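Local atomic coordinates of WbbM protein (Klebsiella pneumoniae, PDB entry 6U4B), a protein that acts as a bifunctional O-antigen polymerase, a magnesium-binding trimeric protein that probably carries two glycosyltransferase activities. Residues G456-Q460 with K461-M465; F504-Q507 with D508-K512; N488-A491 with E492-V496; L390-P393 with Q394-R398; E564-P567 with W568-E571. All blocks are in the same frame, centred on the assembly; numbering follows the deposited sequence.

Interaction 1 (G456-Q460 with K461-M465); sequences GEYLQ and KTLNM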
loop_
_atom_site.group_PDB
_atom_site.type_symbol
_atom_site.label_atom_id
_atom_site.label_comp_id
_atom_site.label_asym_id
_atom_site.label_seq_id
_atom_site.Cartn_x
_atom_site.Cartn_y
_atom_site.Cartn_z
ATOM N N GLY A 456 -15.010 -9.731 44.811
ATOM C CA GLY A 456 -16.230 -10.521 44.868
ATOM C C GLY A 456 -17.284 -9.894 45.760
ATOM O O GLY A 456 -18.462 -9.822 45.398
ATOM N N GLU A 457 -16.877 -9.443 46.948
ATOM C CA GLU A 457 -17.823 -8.776 47.836
ATOM C C GLU A 457 -18.296 -7.454 47.238
ATOM O O GLU A 457 -19.473 -7.091 47.365
ATOM C CB GLU A 457 -17.196 -8.547 49.211
ATOM C CG GLU A 457 -18.206 -8.151 50.273
ATOM C CD GLU A 457 -17.557 -7.590 51.520
ATOM O OE1 GLU A 457 -16.473 -8.080 51.905
ATOM O OE2 GLU A 457 -18.127 -6.648 52.110
ATOM N N TYR A 458 -17.392 -6.723 46.581
ATOM C CA TYR A 458 -17.764 -5.466 45.935
ATOM C C TYR A 458 -18.830 -5.685 44.869
ATOM O O TYR A 458 -19.785 -4.905 44.764
ATOM C CB TYR A 458 -16.523 -4.807 45.327
ATOM C CG TYR A 458 -16.805 -3.625 44.420
ATOM C CD1 TYR A 458 -17.126 -2.380 44.947
ATOM C CD2 TYR A 458 -16.730 -3.751 43.037
ATOM C CE1 TYR A 458 -17.376 -1.295 44.121
ATOM C CE2 TYR A 458 -16.978 -2.671 42.201
ATOM C CZ TYR A 458 -17.303 -1.445 42.751
ATOM O OH TYR A 458 -17.551 -0.366 41.928
ATOM N N LEU A 459 -18.690 -6.749 44.077
ATOM C CA LEU A 459 -19.670 -7.028 43.035
ATOM C C LEU A 459 -21.032 -7.373 43.628
ATOM O O LEU A 459 -22.070 -6.966 43.095
ATOM C CB LEU A 459 -19.172 -8.160 42.135
ATOM C CG LEU A 459 -17.912 -7.893 41.301
ATOM C CD1 LEU A 459 -17.810 -8.873 40.138
ATOM C CD2 LEU A 459 -17.858 -6.453 40.813
ATOM N N GLN A 460 -21.050 -8.113 44.740
ATOM C CA GLN A 460 -22.322 -8.529 45.322
ATOM C C GLN A 460 -23.009 -7.394 46.074
ATOM O O GLN A 460 -24.235 -7.252 45.997
ATOM C CB GLN A 460 -22.112 -9.724 46.254
ATOM C CG GLN A 460 -22.304 -11.071 45.580
ATOM C CD GLN A 460 -22.381 -12.211 46.570
ATOM O OE1 GLN A 460 -21.445 -12.454 47.330
ATOM N NE2 GLN A 460 -23.509 -12.914 46.573
ATOM N N LYS A 461 -22.246 -6.583 46.805
ATOM C CA LYS A 461 -22.834 -5.554 47.659
ATOM C C LYS A 461 -23.055 -4.244 46.906
ATOM O O LYS A 461 -24.173 -3.721 46.871
ATOM C CB LYS A 461 -21.949 -5.326 48.890
ATOM C CG LYS A 461 -21.698 -6.578 49.714
ATOM C CD LYS A 461 -22.978 -7.089 50.355
ATOM C CE LYS A 461 -22.731 -8.377 51.128
ATOM N NZ LYS A 461 -21.672 -8.213 52.164
ATOM N N THR A 462 -21.996 -3.704 46.301
ATOM C CA THR A 462 -22.117 -2.404 45.647
ATOM C C THR A 462 -22.856 -2.511 44.316
ATOM O O THR A 462 -23.681 -1.648 43.990
ATOM C CB THR A 462 -20.736 -1.783 45.446
ATOM O OG1 THR A 462 -20.112 -1.580 46.719
ATOM C CG2 THR A 462 -20.850 -0.448 44.726
ATOM N N LEU A 463 -22.584 -3.560 43.539
ATOM C CA LEU A 463 -23.206 -3.712 42.231
ATOM C C LEU A 463 -24.482 -4.544 42.270
ATOM O O LEU A 463 -25.172 -4.632 41.249
ATOM C CB LEU A 463 -22.210 -4.325 41.238
ATOM C CG LEU A 463 -20.901 -3.559 41.027
ATOM C CD1 LEU A 463 -20.247 -3.965 39.715
ATOM C CD2 LEU A 463 -21.116 -2.047 41.073
ATOM N N ASN A 464 -24.814 -5.134 43.421
ATOM C CA ASN A 464 -26.047 -5.906 43.597
ATOM C C ASN A 464 -26.177 -7.006 42.546
ATOM O O ASN A 464 -27.235 -7.204 41.947
ATOM C CB ASN A 464 -27.274 -4.995 43.584
ATOM C CG ASN A 464 -27.206 -3.913 44.644
ATOM O OD1 ASN A 464 -27.109 -2.727 44.331
ATOM N ND2 ASN A 464 -27.255 -4.319 45.907
ATOM N N MET A 465 -25.084 -7.728 42.323
ATOM C CA MET A 465 -25.052 -8.871 41.416
ATOM C C MET A 465 -24.993 -10.136 42.267
ATOM O O MET A 465 -23.983 -10.393 42.930
ATOM C CB MET A 465 -23.855 -8.782 40.470
ATOM C CG MET A 465 -23.846 -7.542 39.589
ATOM S SD MET A 465 -22.552 -7.587 38.333
ATOM C CE MET A 465 -21.095 -7.455 39.349
#
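The ring of Y458 is met obliquely by two residues one turn further on: OG1 of T462 lies 3.6 Å from CD1 of Y458, while CG of L463 lies 4.2 Å from CE2 of Y458. The ring's OH is hydrogen-bonded to D508 and W503, and OG1 of T462 to D450. The planar carboxylate of E457 makes a long salt bridge, OE2 of E457 standing 3.9 Å from NZ of K461. Helix 455-461 ends here: K461 N still gives a regular bond to E457 O (2.9 Å), but N464 leaves helical phi/psi with positive phi, and M465 N reaches back six residues to L459 O (3.2 Å, 159° at the hydrogen). M465 is bent at its last torsion (chi3 -68°), which lays CE tightly against L459 CB at 3.5 Å. L463 lies beside L459 and points the same way, its CD1 3.6 Å from CD2 of L459. L459 also touches M436 and V440 of helix 434-441.

Interaction 2 (F504-Q507 with D508-K512); sequences FLDQ and DIMNK
Q507 O is gripped twice by N511, whose backbone N and side-chain ND2 reach it from opposite faces of the carbonyl plane, both at 3.0 Å. Q507 O lies close to the N511 amide plane, and the ND2 bond is nearly straight (165°). With chi1 at the unusual value of -97°, the N511 side chain folds back along the helix; its OD1 accepts from F472 N. Further back, F504 N points almost straight at OD2 of D508 (2.6 Å, 177°), coming from above the carboxylate plane. OD2 has a further donor outside the segment, and OD1 accepts from Y471, so several donors hold the buried carboxylate and would probably stabilise its charge. Q507 OE1 accepts from A474 N and its NE2 bonds to Y471 OH, which fixes this side chain about 8 Å from the bound magnesium ion. CE of M510 curls back to 3.8 Å from OD2 of D506, a carboxylate salt-bridged to R389. Helix 505-513 is flanked by helix 489-499, where I509 meets V496 and L497, by strand 472-473, where M510 touches F472 and Q507 touches Q473, and by helix 434-441, against which the F504 ring rests.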
loop_
_atom_site.group_PDB
_atom_site.type_symbol
_atom_site.label_atom_id
_atom_site.label_comp_id
_atom_site.label_asym_id
_atom_site.label_seq_id
_atom_site.Cartn_x
_atom_site.Cartn_y
_atom_site.Cartn_z
ATOM N N PHE A 504 -14.769 0.688 38.584
ATOM C CA PHE A 504 -14.523 0.739 37.150
ATOM C C PHE A 504 -15.540 1.614 36.423
ATOM O O PHE A 504 -15.909 1.327 35.281
ATOM C CB PHE A 504 -14.493 -0.670 36.563
ATOM C CG PHE A 504 -13.216 -1.403 36.847
ATOM C CD1 PHE A 504 -12.096 -1.202 36.056
ATOM C CD2 PHE A 504 -13.126 -2.277 37.915
ATOM C CE1 PHE A 504 -10.912 -1.871 36.320
ATOM C CE2 PHE A 504 -11.948 -2.949 38.184
ATOM C CZ PHE A 504 -10.840 -2.745 37.385
ATOM N N LEU A 505 -16.004 2.670 37.085
ATOM C CA LEU A 505 -16.717 3.790 36.454
ATOM C C LEU A 505 -17.940 3.252 35.713
ATOM O O LEU A 505 -18.711 2.474 36.301
ATOM C CB LEU A 505 -15.716 4.565 35.602
ATOM C CG LEU A 505 -14.365 4.889 36.242
ATOM C CD1 LEU A 505 -13.448 5.565 35.235
ATOM C CD2 LEU A 505 -14.533 5.755 37.483
ATOM N N ASP A 506 -18.154 3.617 34.444
ATOM C CA ASP A 506 -19.374 3.238 33.741
ATOM C C ASP A 506 -19.468 1.739 33.493
ATOM O O ASP A 506 -20.579 1.224 33.322
ATOM C CB ASP A 506 -19.474 3.990 32.413
ATOM C CG ASP A 506 -18.297 3.714 31.494
ATOM O OD1 ASP A 506 -17.151 3.659 31.988
ATOM O OD2 ASP A 506 -18.519 3.549 30.277
ATOM N N GLN A 507 -18.338 1.029 33.457
ATOM C CA GLN A 507 -18.406 -0.426 33.357
ATOM C C GLN A 507 -19.116 -1.016 34.569
ATOM O O GLN A 507 -19.934 -1.934 34.435
ATOM C CB GLN A 507 -17.005 -1.025 33.206
ATOM C CG GLN A 507 -17.014 -2.535 32.972
ATOM C CD GLN A 507 -15.642 -3.093 32.630
ATOM O OE1 GLN A 507 -15.300 -3.250 31.459
ATOM N NE2 GLN A 507 -14.852 -3.399 33.653
ATOM N N ASP A 508 -18.828 -0.486 35.761
ATOM C CA ASP A 508 -19.529 -0.929 36.963
ATOM C C ASP A 508 -20.989 -0.498 36.942
ATOM O O ASP A 508 -21.873 -1.264 37.343
ATOM C CB ASP A 508 -18.835 -0.384 38.211
ATOM C CG ASP A 508 -17.586 -1.160 38.575
ATOM O OD1 ASP A 508 -17.357 -2.236 37.983
ATOM O OD2 ASP A 508 -16.838 -0.691 39.461
ATOM N N ILE A 509 -21.258 0.728 36.487
ATOM C CA ILE A 509 -22.629 1.225 36.434
ATOM C C ILE A 509 -23.475 0.352 35.517
ATOM O O ILE A 509 -24.605 -0.021 35.856
ATOM C CB ILE A 509 -22.643 2.697 35.982
ATOM C CG1 ILE A 509 -22.011 3.588 37.052
ATOM C CG2 ILE A 509 -24.062 3.151 35.668
ATOM C CD1 ILE A 509 -21.850 5.030 36.633
ATOM N N MET A 510 -22.935 -0.000 34.348
ATOM C CA MET A 510 -23.691 -0.808 33.398
ATOM C C MET A 510 -23.834 -2.250 33.868
ATOM O O MET A 510 -24.869 -2.877 33.616
ATOM C CB MET A 510 -23.030 -0.752 32.016
ATOM C CG MET A 510 -23.135 0.615 31.348
ATOM S SD MET A 510 -22.461 0.650 29.674
ATOM C CE MET A 510 -20.707 0.491 30.009
ATOM N N ASN A 511 -22.820 -2.795 34.545
ATOM C CA ASN A 511 -22.957 -4.138 35.100
ATOM C C ASN A 511 -24.063 -4.187 36.149
ATOM O O ASN A 511 -24.806 -5.172 36.237
ATOM C CB ASN A 511 -21.629 -4.598 35.697
ATOM C CG ASN A 511 -20.831 -5.464 34.740
ATOM O OD1 ASN A 511 -21.067 -6.666 34.636
ATOM N ND2 ASN A 511 -19.880 -4.857 34.037
ATOM N N LYS A 512 -24.196 -3.126 36.945
ATOM C CA LYS A 512 -25.247 -3.084 37.955
ATOM C C LYS A 512 -26.620 -2.926 37.316
ATOM O O LYS A 512 -27.561 -3.652 37.656
ATOM C CB LYS A 512 -24.970 -1.950 38.946
ATOM C CG LYS A 512 -26.153 -1.584 39.840
ATOM C CD LYS A 512 -25.726 -0.650 40.967
ATOM C CE LYS A 512 -26.924 0.032 41.619
ATOM N NZ LYS A 512 -27.922 -0.930 42.159
#

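Interaction 3 (N488-A491 with E492-V496); sequences NTFA and ELMRV
M494 folds back over the F490 ring. Its CB is 3.7 Å from both F490 O and A491 O. CG is over one face of the F490 ring, displaced toward the rim and 3.9 Å from the centroid, a CH-pi contact. SD moves further off the ring normal, 4.5 Å from the F490 centroid and 40° from that normal, a Met-aromatic contact made obliquely. CE ends 3.7 Å from CE2 of F490. Bends of M494 at chi2 (-61°) and chi3 (99°, an unusual value) keep the chain close to the ring, which F490, with CG anti to its backbone N, turns under M494. On another side of the helix, CG of L493 lies 4.2 Å from CG2 of T489. R495 NH2 meets OE2 of E492 at 2.7 Å, from above the carboxylate plane but within the guanidinium plane, and NE adds a weak bond to OE1. N488, with positive phi, is the C-prime residue of the Schellman motif closing helix 481-487, with T489 N bonded to M484 O and N488 N to V485 O; it is also the N-cap of helix 489-499, its OD1 accepting weakly from A491 N (3.4 Å).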
loop_
_atom_site.group_PDB
_atom_site.type_symbol
_atom_site.label_atom_id
_atom_site.label_comp_id
_atom_site.label_asym_id
_atom_site.label_seq_id
_atom_site.Cartn_x
_atom_site.Cartn_y
_atom_site.Cartn_z
ATOM N N ASN A 488 -36.921 2.964 29.774
ATOM C CA ASN A 488 -36.242 4.186 30.215
ATOM C C ASN A 488 -34.987 3.853 31.021
ATOM O O ASN A 488 -34.725 4.429 32.079
ATOM C CB ASN A 488 -37.183 5.091 31.012
ATOM C CG ASN A 488 -36.783 6.555 30.936
ATOM O OD1 ASN A 488 -35.621 6.881 30.673
ATOM N ND2 ASN A 488 -37.741 7.442 31.163
ATOM N N THR A 489 -34.207 2.894 30.510
ATOM C CA THR A 489 -32.961 2.498 31.159
ATOM C C THR A 489 -32.031 3.685 31.370
ATOM O O THR A 489 -31.278 3.722 32.350
ATOM C CB THR A 489 -32.260 1.423 30.318
ATOM O OG1 THR A 489 -33.158 0.328 30.095
ATOM C CG2 THR A 489 -31.007 0.910 31.021
ATOM N N PHE A 490 -32.079 4.673 30.472
ATOM C CA PHE A 490 -31.171 5.810 30.573
ATOM C C PHE A 490 -31.359 6.561 31.884
ATOM O O PHE A 490 -30.380 6.989 32.507
ATOM C CB PHE A 490 -31.375 6.749 29.386
ATOM C CG PHE A 490 -30.573 8.010 29.473
ATOM C CD1 PHE A 490 -31.182 9.216 29.781
ATOM C CD2 PHE A 490 -29.205 7.988 29.266
ATOM C CE1 PHE A 490 -30.440 10.379 29.867
ATOM C CE2 PHE A 490 -28.459 9.146 29.352
ATOM C CZ PHE A 490 -29.075 10.342 29.651
ATOM N N ALA A 491 -32.613 6.733 32.319
ATOM C CA ALA A 491 -32.870 7.418 33.583
ATOM C C ALA A 491 -32.255 6.659 34.753
ATOM O O ALA A 491 -31.741 7.271 35.698
ATOM C CB ALA A 491 -34.375 7.596 33.790
ATOM N N GLU A 492 -32.297 5.327 34.706
ATOM C CA GLU A 492 -31.682 4.526 35.759
ATOM C C GLU A 492 -30.163 4.646 35.726
ATOM O O GLU A 492 -29.520 4.749 36.780
ATOM C CB GLU A 492 -32.112 3.066 35.621
ATOM C CG GLU A 492 -31.523 2.138 36.671
ATOM C CD GLU A 492 -32.164 2.311 38.036
ATOM O OE1 GLU A 492 -33.162 3.058 38.145
ATOM O OE2 GLU A 492 -31.669 1.693 39.002
ATOM N N LEU A 493 -29.572 4.628 34.527
ATOM C CA LEU A 493 -28.129 4.815 34.404
ATOM C C LEU A 493 -27.692 6.138 35.020
ATOM O O LEU A 493 -26.682 6.195 35.733
ATOM C CB LEU A 493 -27.713 4.747 32.934
ATOM C CG LEU A 493 -27.878 3.419 32.191
ATOM C CD1 LEU A 493 -27.665 3.617 30.696
ATOM C CD2 LEU A 493 -26.918 2.365 32.734
ATOM N N MET A 494 -28.446 7.210 34.761
ATOM C CA MET A 494 -28.122 8.503 35.352
ATOM C C MET A 494 -28.275 8.472 36.866
ATOM O O MET A 494 -27.426 9.004 37.592
ATOM C CB MET A 494 -29.007 9.591 34.744
ATOM C CG MET A 494 -28.769 9.824 33.255
ATOM S SD MET A 494 -27.087 10.363 32.865
ATOM C CE MET A 494 -26.318 8.824 32.353
ATOM N N ARG A 495 -29.348 7.849 37.362
ATOM C CA ARG A 495 -29.547 7.765 38.804
ATOM C C ARG A 495 -28.383 7.047 39.478
ATOM O O ARG A 495 -27.866 7.514 40.500
ATOM C CB ARG A 495 -30.866 7.060 39.112
ATOM C CG ARG A 495 -31.320 7.220 40.556
ATOM C CD ARG A 495 -32.450 6.257 40.877
ATOM N NE ARG A 495 -32.050 4.866 40.674
ATOM C CZ ARG A 495 -31.450 4.120 41.597
ATOM N NH1 ARG A 495 -31.179 4.631 42.791
ATOM N NH2 ARG A 495 -31.121 2.865 41.324
ATOM N N VAL A 496 -27.943 5.923 38.905
ATOM C CA VAL A 496 -26.817 5.184 39.469
ATOM C C VAL A 496 -25.539 6.011 39.384
ATOM O O VAL A 496 -24.712 5.995 40.305
ATOM C CB VAL A 496 -26.669 3.824 38.760
ATOM C CG1 VAL A 496 -25.333 3.176 39.100
ATOM C CG2 VAL A 496 -27.817 2.905 39.140
#

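Interaction 4 (L390-P393 with Q394-R398); sequences LFIP and QLFRR
Q394 N bonds to F391 O at 3.1 Å, approaching from well above the carbonyl plane. Its bent side chain (chi2 71°) brings OE1 to a water that donates to P393 O (2.6 Å) and weakly to Q394 OE1. L395 N shares F391 O but comes nearly along the C=O axis, with an almost straight bond of 3.1 Å. F396 N bonds to I392 O at 3.0 Å, and the ring of F396 turns its edge to the same oxygen, CD2 lying 3.6 Å from I392 O and near the ring plane; CG2 of I392 is 4.1 Å from that CD2. F396 has already left the helix; in R397, CB packs 3.3 Å from P393 O. R397 stretches out from CG to NE, and NH1 donates to Q394 O (2.7 Å) from above its plane, while NH2 donates to N291 O. In this short helix 392-395 the carbonyls of P393 and Q394 are thus met by a water and a guanidinium as regular helical bonds run out, and the positive charge there would probably favour the helix's C-terminal end.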
loop_
_atom_site.group_PDB
_atom_site.type_symbol
_atom_site.label_atom_id
_atom_site.label_comp_id
_atom_site.label_asym_id
_atom_site.label_seq_id
_atom_site.Cartn_x
_atom_site.Cartn_y
_atom_site.Cartn_z
ATOM N N LEU A 390 -22.718 5.530 28.762
ATOM C CA LEU A 390 -23.994 5.659 29.458
ATOM C C LEU A 390 -25.018 6.451 28.658
ATOM O O LEU A 390 -26.222 6.278 28.873
ATOM C CB LEU A 390 -23.791 6.330 30.817
ATOM C CG LEU A 390 -22.812 5.672 31.785
ATOM C CD1 LEU A 390 -22.790 6.432 33.104
ATOM C CD2 LEU A 390 -23.178 4.214 32.008
ATOM N N PHE A 391 -24.575 7.310 27.747
ATOM C CA PHE A 391 -25.474 8.181 27.002
ATOM C C PHE A 391 -25.897 7.597 25.664
ATOM O O PHE A 391 -26.633 8.257 24.922
ATOM C CB PHE A 391 -24.817 9.549 26.798
ATOM C CG PHE A 391 -24.535 10.273 28.083
ATOM C CD1 PHE A 391 -23.318 10.114 28.728
ATOM C CD2 PHE A 391 -25.494 11.089 28.660
ATOM C CE1 PHE A 391 -23.061 10.767 29.918
ATOM C CE2 PHE A 391 -25.243 11.748 29.854
ATOM C CZ PHE A 391 -24.024 11.586 30.483
ATOM N N ILE A 392 -25.452 6.375 25.346
ATOM C CA ILE A 392 -25.837 5.758 24.073
ATOM C C ILE A 392 -27.344 5.576 23.945
ATOM O O ILE A 392 -27.887 5.912 22.881
ATOM C CB ILE A 392 -25.050 4.455 23.862
ATOM C CG1 ILE A 392 -23.609 4.784 23.468
ATOM C CG2 ILE A 392 -25.720 3.585 22.806
ATOM C CD1 ILE A 392 -22.650 3.615 23.573
ATOM N N PRO A 393 -28.079 5.083 24.944
ATOM C CA PRO A 393 -29.538 4.954 24.770
ATOM C C PRO A 393 -30.260 6.276 24.559
ATOM O O PRO A 393 -31.391 6.269 24.057
ATOM C CB PRO A 393 -29.993 4.269 26.069
ATOM C CG PRO A 393 -28.899 4.522 27.042
ATOM C CD PRO A 393 -27.645 4.514 26.234
ATOM N N GLN A 394 -29.656 7.411 24.916
ATOM C CA GLN A 394 -30.316 8.696 24.710
ATOM C C GLN A 394 -29.997 9.291 23.341
ATOM O O GLN A 394 -30.909 9.641 22.587
ATOM C CB GLN A 394 -29.925 9.678 25.820
ATOM C CG GLN A 394 -30.709 10.990 25.802
ATOM C CD GLN A 394 -32.163 10.824 26.229
ATOM O OE1 GLN A 394 -32.593 9.734 26.611
ATOM N NE2 GLN A 394 -32.923 11.912 26.170
ATOM N N LEU A 395 -28.710 9.406 23.005
ATOM C CA LEU A 395 -28.331 9.994 21.724
ATOM C C LEU A 395 -28.799 9.133 20.556
ATOM O O LEU A 395 -29.215 9.658 19.515
ATOM C CB LEU A 395 -26.818 10.195 21.668
ATOM C CG LEU A 395 -26.278 10.881 20.412
ATOM C CD1 LEU A 395 -26.800 12.311 20.324
ATOM C CD2 LEU A 395 -24.756 10.852 20.383
ATOM N N PHE A 396 -28.748 7.809 20.712
ATOM C CA PHE A 396 -29.097 6.875 19.649
ATOM C C PHE A 396 -30.480 6.263 19.839
ATOM O O PHE A 396 -30.742 5.160 19.350
ATOM C CB PHE A 396 -28.033 5.781 19.544
ATOM C CG PHE A 396 -26.688 6.297 19.126
ATOM C CD1 PHE A 396 -26.363 6.397 17.784
ATOM C CD2 PHE A 396 -25.758 6.703 20.068
ATOM C CE1 PHE A 396 -25.133 6.878 17.388
ATOM C CE2 PHE A 396 -24.522 7.187 19.679
ATOM C CZ PHE A 396 -24.210 7.277 18.335
ATOM N N ARG A 397 -31.384 6.979 20.512
ATOM C CA ARG A 397 -32.705 6.448 20.837
ATOM C C ARG A 397 -33.569 6.183 19.610
ATOM O O ARG A 397 -34.612 5.535 19.743
ATOM C CB ARG A 397 -33.436 7.402 21.786
ATOM C CG ARG A 397 -33.692 8.798 21.225
ATOM C CD ARG A 397 -34.451 9.653 22.233
ATOM N NE ARG A 397 -34.632 11.029 21.779
ATOM C CZ ARG A 397 -33.737 11.995 21.954
ATOM N NH1 ARG A 397 -32.590 11.734 22.566
ATOM N NH2 ARG A 397 -33.986 13.223 21.511
ATOM N N ARG A 398 -33.172 6.657 18.431
ATOM C CA ARG A 398 -33.901 6.371 17.201
ATOM C C ARG A 398 -33.386 5.130 16.485
ATOM O O ARG A 398 -33.890 4.800 15.406
ATOM C CB ARG A 398 -33.849 7.584 16.268
ATOM C CG ARG A 398 -34.721 8.723 16.758
ATOM C CD ARG A 398 -34.416 10.035 16.067
ATOM N NE ARG A 398 -34.812 11.159 16.908
ATOM C CZ ARG A 398 -34.848 12.424 16.508
ATOM N NH1 ARG A 398 -34.518 12.741 15.265
ATOM N NH2 ARG A 398 -35.222 13.374 17.355
HETATM O O HOH W 1 -33.197 6.520 25.908
#

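Interaction 5 (E564-P567 with W568-E571); sequences ENKP and WNTE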
loop_
_atom_site.group_PDB
_atom_site.type_symbol
_atom_site.label_atom_id
_atom_site.label_comp_id
_atom_site.label_asym_id
_atom_site.label_seq_id
_atom_site.Cartn_x
_atom_site.Cartn_y
_atom_site.Cartn_z
ATOM N N GLU A 564 -1.438 -0.940 29.254
ATOM C CA GLU A 564 -0.365 0.046 29.243
ATOM C C GLU A 564 0.435 0.041 27.946
ATOM O O GLU A 564 0.846 1.105 27.471
ATOM C CB GLU A 564 0.563 -0.207 30.434
ATOM C CG GLU A 564 0.800 -1.690 30.713
ATOM C CD GLU A 564 1.617 -1.934 31.967
ATOM O OE1 GLU A 564 2.383 -1.032 32.365
ATOM O OE2 GLU A 564 1.488 -3.027 32.560
ATOM N N ASN A 565 0.668 -1.133 27.362
ATOM C CA ASN A 565 1.514 -1.273 26.178
ATOM C C ASN A 565 0.627 -1.289 24.938
ATOM O O ASN A 565 0.071 -2.327 24.569
ATOM C CB ASN A 565 2.369 -2.531 26.273
ATOM C CG ASN A 565 3.348 -2.481 27.428
ATOM O OD1 ASN A 565 3.974 -1.450 27.681
ATOM N ND2 ASN A 565 3.478 -3.593 28.144
ATOM N N LYS A 566 0.509 -0.134 24.288
ATOM C CA LYS A 566 -0.312 0.034 23.098
ATOM C C LYS A 566 0.533 -0.172 21.842
ATOM O O LYS A 566 1.709 0.205 21.818
ATOM C CB LYS A 566 -0.938 1.425 23.072
ATOM C CG LYS A 566 -1.223 2.011 24.449
ATOM C CD LYS A 566 -2.295 1.233 25.204
ATOM C CE LYS A 566 -3.647 1.346 24.523
ATOM N NZ LYS A 566 -4.774 1.083 25.460
ATOM N N PRO A 567 -0.038 -0.760 20.787
ATOM C CA PRO A 567 0.774 -1.078 19.599
ATOM C C PRO A 567 1.332 0.143 18.888
ATOM O O PRO A 567 2.354 0.024 18.202
ATOM C CB PRO A 567 -0.204 -1.851 18.703
ATOM C CG PRO A 567 -1.558 -1.396 19.143
ATOM C CD PRO A 567 -1.444 -1.168 20.621
ATOM N N TRP A 568 0.708 1.313 19.030
ATOM C CA TRP A 568 1.229 2.531 18.427
ATOM C C TRP A 568 2.358 3.160 19.240
ATOM O O TRP A 568 2.675 4.336 19.029
ATOM C CB TRP A 568 0.100 3.546 18.219
ATOM C CG TRP A 568 -0.713 3.849 19.455
ATOM C CD1 TRP A 568 -0.463 4.818 20.386
ATOM C CD2 TRP A 568 -1.915 3.190 19.877
ATOM N NE1 TRP A 568 -1.429 4.797 21.364
ATOM C CE2 TRP A 568 -2.333 3.808 21.074
ATOM C CE3 TRP A 568 -2.677 2.136 19.362
ATOM C CZ2 TRP A 568 -3.476 3.406 21.762
ATOM C CZ3 TRP A 568 -3.812 1.737 20.047
ATOM C CH2 TRP A 568 -4.200 2.371 21.236
ATOM N N ASN A 569 2.979 2.403 20.145
ATOM C CA ASN A 569 3.980 2.961 21.046
ATOM C C ASN A 569 5.248 2.119 21.139
ATOM O O ASN A 569 6.345 2.672 21.268
ATOM C CB ASN A 569 3.387 3.141 22.446
ATOM C CG ASN A 569 2.499 4.367 22.553
ATOM O OD1 ASN A 569 2.748 5.385 21.908
ATOM N ND2 ASN A 569 1.458 4.277 23.373
ATOM N N THR A 570 5.131 0.791 21.077
ATOM C CA THR A 570 6.260 -0.049 21.467
ATOM C C THR A 570 6.678 -1.085 20.429
ATOM O O THR A 570 7.845 -1.496 20.416
ATOM C CB THR A 570 5.945 -0.768 22.781
ATOM O OG1 THR A 570 4.637 -1.351 22.709
ATOM C CG2 THR A 570 6.008 0.203 23.950
ATOM N N GLU A 571 5.737 -1.541 19.592
ATOM C CA GLU A 571 5.963 -2.590 18.595
ATOM C C GLU A 571 6.110 -3.967 19.236
ATOM O O GLU A 571 5.660 -4.971 18.674
ATOM C CB GLU A 571 7.187 -2.266 17.724
ATOM C CG GLU A 571 7.934 -3.481 17.190
ATOM C CD GLU A 571 9.274 -3.121 16.580
ATOM O OE1 GLU A 571 9.760 -1.998 16.831
ATOM O OE2 GLU A 571 9.841 -3.957 15.846
#
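K566 is extended, and from P567 the backbone bends into the single, weakly bonded turn 567-570, which E571 leaves with positive phi. The turn follows strand 558-560 beside the magnesium site of the family 8 glycosyltransferase part, where D406 and D408 form the DxD motif usual in GT-A enzymes. Two donors reach K566 O, both weakly: N569 N at 3.0 Å and T570 OG1 at 3.4 Å. P567 fits the start of such a turn because it has no N-H to place. The K566 side chain runs alongside the W568 indole: its CB stands over one face of the six-membered ring, 3.6 Å from the centroid and 19° off the normal, a CH-pi contact. W568 can lie there because chi1 of 53° places CG between its backbone N and carbonyl carbon. P567 CG approaches the indole obliquely, 3.7 Å from CE3 of W568, while Y312 meets it edge-to-face. NZ of K566 bonds to Y561 O and forms a weak, long ion pair with D408. E571 packs on M590 of the second subunit. Further along the lysine, CE lies 3.4 Å from CZ2 of W568.

In the fold
Interactions 1 to 4 form a connected series in the family 8 part of the chain. Interactions 1 and 2, with centres 11 Å apart, are joined by probable hydrogen bonds, Y458 OH to D508 OD2 at 2.6 Å and N464 OD1 to K512 NZ at 2.9 Å. Interaction 2 packs on interaction 3 through I509 and V496, and on interaction 4 through L390, which M510, D506 and I509 touch. F490 and L493 of interaction 3 close on L390 and F391. Interaction 5 stands apart, its nearest atoms about 12 Å from interaction 2. The magnesium ion held by D406, D408 and H560 lies between them: the side chain of Q507 is about 8 Å from it and that of K566 about 6 Å.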